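Local coordinates for insect group II chitinase (Ostrinia furnacalis, PDB 5Y2A), which probably hydrolyses chitin as a family 18 glycoside hydrolase, the chain being the second catalytic domain of a group II insect chitinase, at residues 227-232 and 329-334; 246-251 and 345-350; 323-328 and 363-368. All coordinates share one frame; numbering follows the deposited sequence.

Contact 1: residues 227-232 and 329-334; sequences TVNYWI and AEYVRA. With NAG (2-acetamido-2-deoxy-beta-D-glucopyranose), chain C.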
loop_
_atom_site.group_PDB
_atom_site.type_symbol
_atom_site.label_atom_id
_atom_site.label_comp_id
_atom_site.label_asym_id
_atom_site.label_seq_id
_atom_site.Cartn_x
_atom_site.Cartn_y
_atom_site.Cartn_z
ATOM N N THR A 227 12.112 7.418 24.592
ATOM C CA THR A 227 12.242 6.016 24.208
ATOM C C THR A 227 13.542 5.415 24.722
ATOM O O THR A 227 13.558 4.307 25.274
ATOM C CB THR A 227 12.169 5.880 22.685
ATOM O OG1 THR A 227 10.924 6.410 22.207
ATOM C CG2 THR A 227 12.298 4.426 22.285
ATOM N N VAL A 228 14.650 6.136 24.536
ATOM C CA VAL A 228 15.953 5.619 24.942
ATOM C C VAL A 228 16.011 5.470 26.454
ATOM O O VAL A 228 16.417 4.425 26.978
ATOM C CB VAL A 228 17.081 6.524 24.415
ATOM C CG1 VAL A 228 18.418 6.130 25.038
ATOM C CG2 VAL A 228 17.166 6.445 22.891
ATOM N N ASN A 229 15.606 6.513 27.180
ATOM C CA ASN A 229 15.635 6.440 28.635
ATOM C C ASN A 229 14.664 5.395 29.164
ATOM O O ASN A 229 14.946 4.745 30.179
ATOM C CB ASN A 229 15.348 7.817 29.228
ATOM C CG ASN A 229 16.557 8.720 29.175
ATOM O OD1 ASN A 229 17.501 8.548 29.944
ATOM N ND2 ASN A 229 16.545 9.680 28.256
ATOM N N TYR A 230 13.536 5.192 28.479
ATOM C CA TYR A 230 12.591 4.170 28.919
ATOM C C TYR A 230 13.196 2.774 28.806
ATOM O O TYR A 230 13.060 1.959 29.725
ATOM C CB TYR A 230 11.299 4.261 28.107
ATOM C CG TYR A 230 10.141 3.508 28.726
ATOM C CD1 TYR A 230 9.594 3.910 29.942
ATOM C CD2 TYR A 230 9.601 2.387 28.099
ATOM C CE1 TYR A 230 8.534 3.223 30.512
ATOM C CE2 TYR A 230 8.540 1.694 28.663
ATOM C CZ TYR A 230 8.011 2.119 29.869
ATOM O OH TYR A 230 6.956 1.436 30.432
ATOM N N TRP A 231 13.874 2.482 27.692
ATOM C CA TRP A 231 14.556 1.196 27.561
ATOM C C TRP A 231 15.616 1.020 28.641
ATOM O O TRP A 231 15.742 -0.063 29.230
ATOM C CB TRP A 231 15.182 1.066 26.172
ATOM C CG TRP A 231 14.218 0.545 25.168
ATOM C CD1 TRP A 231 13.334 1.270 24.425
ATOM C CD2 TRP A 231 14.007 -0.824 24.823
ATOM N NE1 TRP A 231 12.600 0.434 23.620
ATOM C CE2 TRP A 231 12.987 -0.858 23.854
ATOM C CE3 TRP A 231 14.579 -2.029 25.245
ATOM C CZ2 TRP A 231 12.524 -2.048 23.302
ATOM C CZ3 TRP A 231 14.127 -3.208 24.681
ATOM C CH2 TRP A 231 13.110 -3.209 23.720
ATOM N N ILE A 232 16.386 2.075 28.916
ATOM C CA ILE A 232 17.399 2.006 29.968
ATOM C C ILE A 232 16.742 1.726 31.316
ATOM O O ILE A 232 17.172 0.842 32.066
ATOM C CB ILE A 232 18.222 3.306 30.010
ATOM C CG1 ILE A 232 18.995 3.503 28.702
ATOM C CG2 ILE A 232 19.173 3.298 31.209
ATOM C CD1 ILE A 232 19.709 4.847 28.606
ATOM N N ALA A 329 23.368 11.276 16.476
ATOM C CA ALA A 329 24.608 10.530 16.636
ATOM C C ALA A 329 25.409 11.053 17.823
ATOM O O ALA A 329 26.008 10.269 18.565
ATOM C CB ALA A 329 25.431 10.606 15.348
ATOM N N GLU A 330 25.429 12.373 18.022
ATOM C CA GLU A 330 26.126 12.924 19.178
ATOM C C GLU A 330 25.411 12.577 20.475
ATOM O O GLU A 330 26.064 12.361 21.504
ATOM C CB GLU A 330 26.286 14.441 19.020
ATOM C CG GLU A 330 27.233 14.797 17.888
ATOM C CD GLU A 330 27.534 16.281 17.773
ATOM O OE1 GLU A 330 26.683 17.112 18.156
ATOM O OE2 GLU A 330 28.627 16.607 17.271
ATOM N N TYR A 331 24.078 12.494 20.436
ATOM C CA TYR A 331 23.313 11.992 21.576
ATOM C C TYR A 331 23.729 10.572 21.934
ATOM O O TYR A 331 23.904 10.241 23.114
ATOM C CB TYR A 331 21.824 12.049 21.246
ATOM C CG TYR A 331 20.898 11.462 22.287
ATOM C CD1 TYR A 331 20.423 12.238 23.336
ATOM C CD2 TYR A 331 20.467 10.147 22.201
ATOM C CE1 TYR A 331 19.553 11.714 24.276
ATOM C CE2 TYR A 331 19.601 9.611 23.143
ATOM C CZ TYR A 331 19.147 10.406 24.179
ATOM O OH TYR A 331 18.283 9.892 25.119
ATOM N N VAL A 332 23.852 9.707 20.922
ATOM C CA VAL A 332 24.324 8.340 21.134
ATOM C C VAL A 332 25.682 8.338 21.824
ATOM O O VAL A 332 25.922 7.570 22.762
ATOM C CB VAL A 332 24.378 7.590 19.789
ATOM C CG1 VAL A 332 25.286 6.362 19.892
ATOM C CG2 VAL A 332 22.963 7.194 19.353
ATOM N N ARG A 333 26.584 9.210 21.383
ATOM C CA ARG A 333 27.908 9.218 21.980
ATOM C C ARG A 333 27.873 9.792 23.393
ATOM O O ARG A 333 28.513 9.245 24.302
ATOM C CB ARG A 333 28.873 9.992 21.089
ATOM C CG ARG A 333 30.303 9.723 21.432
ATOM C CD ARG A 333 31.212 10.102 20.303
ATOM N NE ARG A 333 32.601 9.969 20.713
ATOM C CZ ARG A 333 33.631 10.017 19.878
ATOM N NH1 ARG A 333 33.424 10.196 18.581
ATOM N NH2 ARG A 333 34.865 9.883 20.340
ATOM N N ALA A 334 27.108 10.864 23.609
ATOM C CA ALA A 334 27.025 11.459 24.939
ATOM C C ALA A 334 26.399 10.502 25.943
ATOM O O ALA A 334 26.855 10.414 27.089
ATOM C CB ALA A 334 26.241 12.770 24.882
HETATM C C1 NAG C . 15.688 13.407 28.166
HETATM C C2 NAG C . 15.673 14.869 28.592
HETATM C C3 NAG C . 16.157 15.008 30.038
HETATM C C4 NAG C . 15.403 14.066 30.972
HETATM C C5 NAG C . 15.390 12.649 30.405
HETATM C C6 NAG C . 14.521 11.697 31.197
HETATM C C7 NAG C . 16.017 16.787 27.101
HETATM C C8 NAG C . 17.005 17.561 26.282
HETATM N N2 NAG C . 16.488 15.696 27.716
HETATM O O3 NAG C . 15.985 16.365 30.429
HETATM O O4 NAG C . 16.084 13.955 32.219
HETATM O O5 NAG C . 14.898 12.648 29.058
HETATM O O6 NAG C . 13.140 12.010 31.062
HETATM O O7 NAG C . 14.843 17.124 27.191
#
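Val228 and Asn229 of helix 224-233 meet Tyr331 of helix 322-334 in the outer helical layer of a family 18 TIM barrel, beside a bound glycan. The contact is small, and Tyr331 does most of the bridging. Its CG lies anti to the backbone N (chi1 175°). This sends the ring out from helix 322-334 to meet the Val228 side chain, which points back from helix 224-233, with Val228 CB 3.6 Å from Tyr331 OH. Val228 CG2 sits at the edge of the ring near its plane, 4.0 Å from Tyr331 CE2. Asn229 ND2 also lies 3.6 Å from Tyr331 OH, with amide and ring planes 82° apart, but the two are not hydrogen-bonded. Both groups turn to Asn225 instead: Tyr331 OH bonds its OD1 and Asn229 ND2 bonds its backbone O. Asn229 ND2 is also 3.5 Å from O5 of the N-acetylglucosamine. Asn225, Phe226 and Thr227 form an N-x-T sequon, so the sugar is probably N-linked to Asn225. Asn225, Asn229 and Tyr212 line the sugar's site, and Tyr331 packs on Tyr212. The polar ends converge on Asn225, which implies that Tyr331 helps to position the probable glycan carrier.

Contact 2: residues 246-251 and 345-350; sequences PFYGQS and LDLDDF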
loop_
_atom_site.group_PDB
_atom_site.type_symbol
_atom_site.label_atom_id
_atom_site.label_comp_id
_atom_site.label_asym_id
_atom_site.label_seq_id
_atom_site.Cartn_x
_atom_site.Cartn_y
_atom_site.Cartn_z
ATOM N N PRO A 246 15.633 7.867 10.801
ATOM C CA PRO A 246 14.945 7.701 9.511
ATOM C C PRO A 246 15.622 8.538 8.430
ATOM O O PRO A 246 15.957 9.705 8.647
ATOM C CB PRO A 246 13.528 8.211 9.802
ATOM C CG PRO A 246 13.758 9.294 10.845
ATOM C CD PRO A 246 14.914 8.788 11.700
ATOM N N PHE A 247 15.830 7.931 7.260
ATOM C CA PHE A 247 16.346 8.627 6.087
ATOM C C PHE A 247 15.225 9.022 5.126
ATOM O O PHE A 247 15.446 9.143 3.915
ATOM C CB PHE A 247 17.389 7.762 5.367
ATOM C CG PHE A 247 18.733 7.663 6.079
ATOM C CD1 PHE A 247 18.954 8.294 7.298
ATOM C CD2 PHE A 247 19.779 6.941 5.505
ATOM C CE1 PHE A 247 20.198 8.202 7.939
ATOM C CE2 PHE A 247 21.025 6.835 6.137
ATOM C CZ PHE A 247 21.238 7.474 7.353
ATOM N N TYR A 248 14.022 9.241 5.658
ATOM C CA TYR A 248 12.832 9.528 4.869
ATOM C C TYR A 248 11.927 10.416 5.706
ATOM O O TYR A 248 12.112 10.557 6.918
ATOM C CB TYR A 248 12.081 8.245 4.481
ATOM C CG TYR A 248 11.575 7.525 5.706
ATOM C CD1 TYR A 248 12.399 6.648 6.401
ATOM C CD2 TYR A 248 10.291 7.758 6.203
ATOM C CE1 TYR A 248 11.965 6.014 7.545
ATOM C CE2 TYR A 248 9.847 7.125 7.352
ATOM C CZ TYR A 248 10.694 6.250 8.015
ATOM O OH TYR A 248 10.275 5.604 9.152
ATOM N N GLY A 249 10.914 10.975 5.062
ATOM C CA GLY A 249 9.944 11.811 5.737
ATOM C C GLY A 249 8.553 11.211 5.681
ATOM O O GLY A 249 8.234 10.428 4.787
ATOM N N GLN A 250 7.735 11.565 6.668
ATOM C CA GLN A 250 6.309 11.277 6.635
ATOM C C GLN A 250 5.595 12.489 6.056
ATOM O O GLN A 250 5.769 13.607 6.551
ATOM C CB GLN A 250 5.780 10.967 8.037
ATOM C CG GLN A 250 6.261 9.640 8.604
ATOM C CD GLN A 250 5.513 8.458 8.022
ATOM O OE1 GLN A 250 4.514 8.621 7.317
ATOM N NE2 GLN A 250 6.001 7.253 8.302
ATOM N N SER A 251 4.807 12.272 5.006
ATOM C CA SER A 251 4.173 13.357 4.278
ATOM C C SER A 251 2.672 13.372 4.526
ATOM O O SER A 251 2.054 12.340 4.822
ATOM C CB SER A 251 4.437 13.252 2.775
ATOM O OG SER A 251 3.671 12.201 2.224
ATOM N N LEU A 345 19.548 2.637 3.732
ATOM C CA LEU A 345 20.616 3.108 2.843
ATOM C C LEU A 345 20.080 3.794 1.592
ATOM O O LEU A 345 20.618 4.817 1.152
ATOM C CB LEU A 345 21.500 1.933 2.423
ATOM C CG LEU A 345 22.390 1.310 3.486
ATOM C CD1 LEU A 345 23.186 0.153 2.909
ATOM C CD2 LEU A 345 23.318 2.373 3.979
ATOM N N ASP A 346 19.044 3.222 0.988
ATOM C CA ASP A 346 18.552 3.653 -0.313
ATOM C C ASP A 346 17.728 4.932 -0.266
ATOM O O ASP A 346 17.371 5.454 -1.330
ATOM C CB ASP A 346 17.687 2.545 -0.900
ATOM C CG ASP A 346 16.638 2.083 0.082
ATOM O OD1 ASP A 346 16.978 1.321 1.012
ATOM O OD2 ASP A 346 15.480 2.524 -0.050
ATOM N N LEU A 347 17.375 5.426 0.922
ATOM C CA LEU A 347 16.559 6.629 1.023
ATOM C C LEU A 347 17.381 7.877 1.295
ATOM O O LEU A 347 16.883 8.988 1.075
ATOM C CB LEU A 347 15.495 6.457 2.114
ATOM C CG LEU A 347 14.621 5.213 1.889
ATOM C CD1 LEU A 347 13.780 4.905 3.132
ATOM C CD2 LEU A 347 13.732 5.368 0.641
ATOM N N ASP A 348 18.615 7.706 1.770
ATOM C CA ASP A 348 19.633 8.749 1.765
ATOM C C ASP A 348 19.848 9.231 0.333
ATOM O O ASP A 348 19.464 8.569 -0.631
ATOM C CB ASP A 348 20.940 8.178 2.334
ATOM C CG ASP A 348 21.898 9.234 2.890
ATOM O OD1 ASP A 348 21.664 10.454 2.765
ATOM O OD2 ASP A 348 22.925 8.811 3.459
ATOM N N ASP A 349 20.489 10.390 0.186
ATOM C CA ASP A 349 20.895 10.844 -1.146
ATOM C C ASP A 349 22.173 10.099 -1.539
ATOM O O ASP A 349 23.264 10.665 -1.630
ATOM C CB ASP A 349 21.091 12.354 -1.178
ATOM C CG ASP A 349 21.327 12.882 -2.586
ATOM O OD1 ASP A 349 20.893 12.218 -3.549
ATOM O OD2 ASP A 349 21.933 13.966 -2.734
ATOM N N PHE A 350 22.014 8.788 -1.770
ATOM C CA PHE A 350 23.181 7.923 -1.944
ATOM C C PHE A 350 23.931 8.228 -3.241
ATOM O O PHE A 350 25.138 7.974 -3.325
ATOM C CB PHE A 350 22.770 6.442 -1.876
ATOM C CG PHE A 350 21.880 5.986 -3.011
ATOM C CD1 PHE A 350 20.509 6.175 -2.961
ATOM C CD2 PHE A 350 22.419 5.331 -4.112
ATOM C CE1 PHE A 350 19.688 5.747 -4.012
ATOM C CE2 PHE A 350 21.612 4.901 -5.161
ATOM C CZ PHE A 350 20.244 5.109 -5.110
#
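Phe247 meets Leu347 with its CB and Asp348 with the CD2-CE2 part of its ring. Its CB comes first, 4.0 Å from Leu347 CB and close to the backbone N of Asp348. CG lies beside the backbone N, anti to the carbonyl carbon (chi1 -74°), and this turn brings the CD2 side of the ring to Asp348. CD2 meets Asp348 CB at 3.6 Å. Further out, CE2 is 3.8 Å from Asp348 OD2. Ring and carboxylate planes stand 55° apart and the two side chains pass at a slant. At the far end, CZ lies by the backbone N of Leu363 and CE1 by Ile366 CD1; Leu362 also packs on the side chain.

Strands 241-254 and 339-343 are parallel neighbours in the TIM barrel. The contact lies where the chain leaves the second of them, in the loop toward helix 361-371. Phe247 makes backbone hydrogen bonds to Trp343 and to Phe284. Beyond it, the chain from Tyr248 continues as a strand that pairs antiparallel with 266-269 and 281-283, consistent with the insertion domain of many family 18 chitinases.

Leu347 has two neighbours here. Its CB approaches Phe247 O at 3.2 Å. Its CD1 is 4.0 Å from Tyr248 CD1, oblique to that ring. Tyr248 OH bonds Asp196, and its ring stacks on Phe281. The buried carboxylate of Asp348 is well supplied with donors. OD1 bonds Leu362 N and OD2 bonds Leu363 N at the start of helix 361-371. Asp349 N adds a weak bond to Asp348 OD1, at an N-H...O angle of 130°.

Contact 3: residues 323-328 and 363-368; sequences FMARHK and LTTINH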
loop_
_atom_site.group_PDB
_atom_site.type_symbol
_atom_site.label_atom_id
_atom_site.label_comp_id
_atom_site.label_asym_id
_atom_site.label_seq_id
_atom_site.Cartn_x
_atom_site.Cartn_y
_atom_site.Cartn_z
ATOM N N PHE A 323 21.656 18.129 10.192
ATOM C CA PHE A 323 21.869 18.633 11.543
ATOM C C PHE A 323 21.221 17.732 12.584
ATOM O O PHE A 323 21.796 17.501 13.651
ATOM C CB PHE A 323 21.338 20.062 11.662
ATOM C CG PHE A 323 22.177 21.068 10.939
ATOM C CD1 PHE A 323 23.333 21.568 11.517
ATOM C CD2 PHE A 323 21.828 21.491 9.667
ATOM C CE1 PHE A 323 24.117 22.487 10.845
ATOM C CE2 PHE A 323 22.608 22.410 8.990
ATOM C CZ PHE A 323 23.755 22.911 9.584
ATOM N N MET A 324 20.021 17.220 12.307
ATOM C CA MET A 324 19.404 16.340 13.291
ATOM C C MET A 324 20.038 14.956 13.282
ATOM O O MET A 324 20.160 14.333 14.345
ATOM C CB MET A 324 17.892 16.241 13.074
ATOM C CG MET A 324 17.191 15.425 14.167
ATOM S SD MET A 324 17.556 16.013 15.844
ATOM C CE MET A 324 16.300 17.284 16.049
ATOM N N ALA A 325 20.454 14.464 12.109
ATOM C CA ALA A 325 21.220 13.221 12.066
ATOM C C ALA A 325 22.505 13.348 12.875
ATOM O O ALA A 325 22.864 12.438 13.631
ATOM C CB ALA A 325 21.527 12.835 10.616
ATOM N N ARG A 326 23.197 14.484 12.750
ATOM C CA ARG A 326 24.388 14.716 13.564
ATOM C C ARG A 326 24.042 14.726 15.045
ATOM O O ARG A 326 24.700 14.061 15.854
ATOM C CB ARG A 326 25.047 16.040 13.177
ATOM C CG ARG A 326 26.373 16.299 13.898
ATOM C CD ARG A 326 26.938 17.674 13.551
ATOM N NE ARG A 326 26.133 18.749 14.127
ATOM C CZ ARG A 326 26.330 20.046 13.898
ATOM N NH1 ARG A 326 27.310 20.443 13.098
ATOM N NH2 ARG A 326 25.547 20.948 14.474
ATOM N N HIS A 327 22.996 15.470 15.419
ATOM C CA HIS A 327 22.644 15.561 16.832
ATOM C C HIS A 327 22.323 14.193 17.414
ATOM O O HIS A 327 22.734 13.876 18.536
ATOM C CB HIS A 327 21.451 16.490 17.042
ATOM C CG HIS A 327 21.048 16.606 18.479
ATOM N ND1 HIS A 327 21.740 17.384 19.381
ATOM C CD2 HIS A 327 20.063 15.999 19.184
ATOM C CE1 HIS A 327 21.181 17.277 20.573
ATOM N NE2 HIS A 327 20.165 16.439 20.482
ATOM N N LYS A 328 21.569 13.373 16.678
ATOM C CA LYS A 328 21.189 12.077 17.221
ATOM C C LYS A 328 22.397 11.168 17.383
ATOM O O LYS A 328 22.471 10.397 18.351
ATOM C CB LYS A 328 20.112 11.449 16.337
ATOM C CG LYS A 328 18.777 12.170 16.493
ATOM C CD LYS A 328 17.691 11.604 15.585
ATOM C CE LYS A 328 16.344 12.272 15.899
ATOM N NZ LYS A 328 15.244 11.763 15.024
ATOM N N LEU A 363 24.170 9.360 6.043
ATOM C CA LEU A 363 24.981 8.278 6.593
ATOM C C LEU A 363 26.413 8.736 6.856
ATOM O O LEU A 363 27.043 8.303 7.829
ATOM C CB LEU A 363 24.957 7.077 5.644
ATOM C CG LEU A 363 25.646 5.801 6.126
ATOM C CD1 LEU A 363 24.993 5.288 7.401
ATOM C CD2 LEU A 363 25.606 4.741 5.033
ATOM N N THR A 364 26.951 9.594 5.994
ATOM C CA THR A 364 28.293 10.126 6.218
ATOM C C THR A 364 28.352 10.946 7.502
ATOM O O THR A 364 29.322 10.852 8.267
ATOM C CB THR A 364 28.718 10.967 5.015
ATOM O OG1 THR A 364 28.756 10.130 3.854
ATOM C CG2 THR A 364 30.089 11.588 5.237
ATOM N N THR A 365 27.318 11.752 7.756
ATOM C CA THR A 365 27.255 12.536 8.987
ATOM C C THR A 365 27.286 11.643 10.226
ATOM O O THR A 365 27.988 11.947 11.201
ATOM C CB THR A 365 25.997 13.409 8.973
ATOM O OG1 THR A 365 26.098 14.374 7.916
ATOM C CG2 THR A 365 25.822 14.119 10.299
ATOM N N ILE A 366 26.538 10.534 10.209
ATOM C CA ILE A 366 26.532 9.618 11.349
ATOM C C ILE A 366 27.906 8.970 11.537
ATOM O O ILE A 366 28.388 8.822 12.670
ATOM C CB ILE A 366 25.411 8.570 11.175
ATOM C CG1 ILE A 366 24.039 9.257 11.286
ATOM C CG2 ILE A 366 25.549 7.451 12.200
ATOM C CD1 ILE A 366 22.846 8.371 10.933
ATOM N N ASN A 367 28.560 8.578 10.439
ATOM C CA ASN A 367 29.892 7.977 10.533
ATOM C C ASN A 367 30.925 8.971 11.049
ATOM O O ASN A 367 31.863 8.592 11.762
ATOM C CB ASN A 367 30.322 7.444 9.174
ATOM C CG ASN A 367 29.783 6.069 8.914
ATOM O OD1 ASN A 367 30.434 5.069 9.203
ATOM N ND2 ASN A 367 28.572 6.008 8.382
ATOM N N HIS A 368 30.783 10.234 10.663
ATOM C CA HIS A 368 31.653 11.292 11.163
ATOM C C HIS A 368 31.627 11.355 12.687
ATOM O O HIS A 368 32.676 11.359 13.342
ATOM C CB HIS A 368 31.211 12.617 10.534
ATOM C CG HIS A 368 31.860 13.828 11.122
ATOM N ND1 HIS A 368 33.221 14.036 11.090
ATOM C CD2 HIS A 368 31.326 14.912 11.734
ATOM C CE1 HIS A 368 33.500 15.189 11.673
ATOM N NE2 HIS A 368 32.367 15.740 12.070
#
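Ala325 and Arg326 pack against Thr365 and Ile366 where two neighbouring outer helices of the TIM barrel, 322-334 and 361-371, run side by side. Their short segments approach to 8.5 Å, axis to axis, and cross at -30°, both pointing the same way.

Contacts between the two segments are apolar or van der Waals. Thr365 places its methyl anti to the backbone N and its hydroxyl beside it (chi1 -65°). CG2 thus faces the other helix and touches Arg326 CB at 3.5 Å. Only the root of Arg326 takes part; its guanidinium leads away. Ile366 CG1 lies alongside Ala325, 4.4 Å from Ala325 CB and 4.1 Å from Ala325 O. The CA atoms of Arg326 and Thr365 are 5.8 Å apart, a closeness the small Ala325 probably helps to allow. Ile366 also packs on Val245 of strand 241-254.

No hydrogen bond joins the segments, but Thr365 OG1 links the same helices by bonding Asp322 OD1 at the start of 322-334. It also bonds Pro361 O in its own helix. Asn367 ND2 gives Leu363 O a nearly straight bond of 2.8 Å (174°). ND2 sits above the carbonyl plane, and Asn367 N reaches that oxygen from the opposite face.

Overall arrangement
All three contacts lie in or beside the TIM barrel. In chain order the segments run 227-232, 246-251, 323-328, 329-334, 345-350 and 363-368, so each contact crosses the others along the chain. Contacts 1 and 3 share helix 322-334; their centres are about 14 Å apart, and Ala329 packs on Ile366. Contacts 2 and 3 lie about 13 Å apart, centre to centre, and touch through Leu363, whose side chain packs on Leu345 and whose backbone N bonds Asp348. Contacts 1 and 2 do not touch, with centres about 21 Å apart, but helix 224-233 leads directly to strand 241-254. Together they link the last barrel strands and outer helices, from the side where the sugar is bound to the loop that follows strand 339-343.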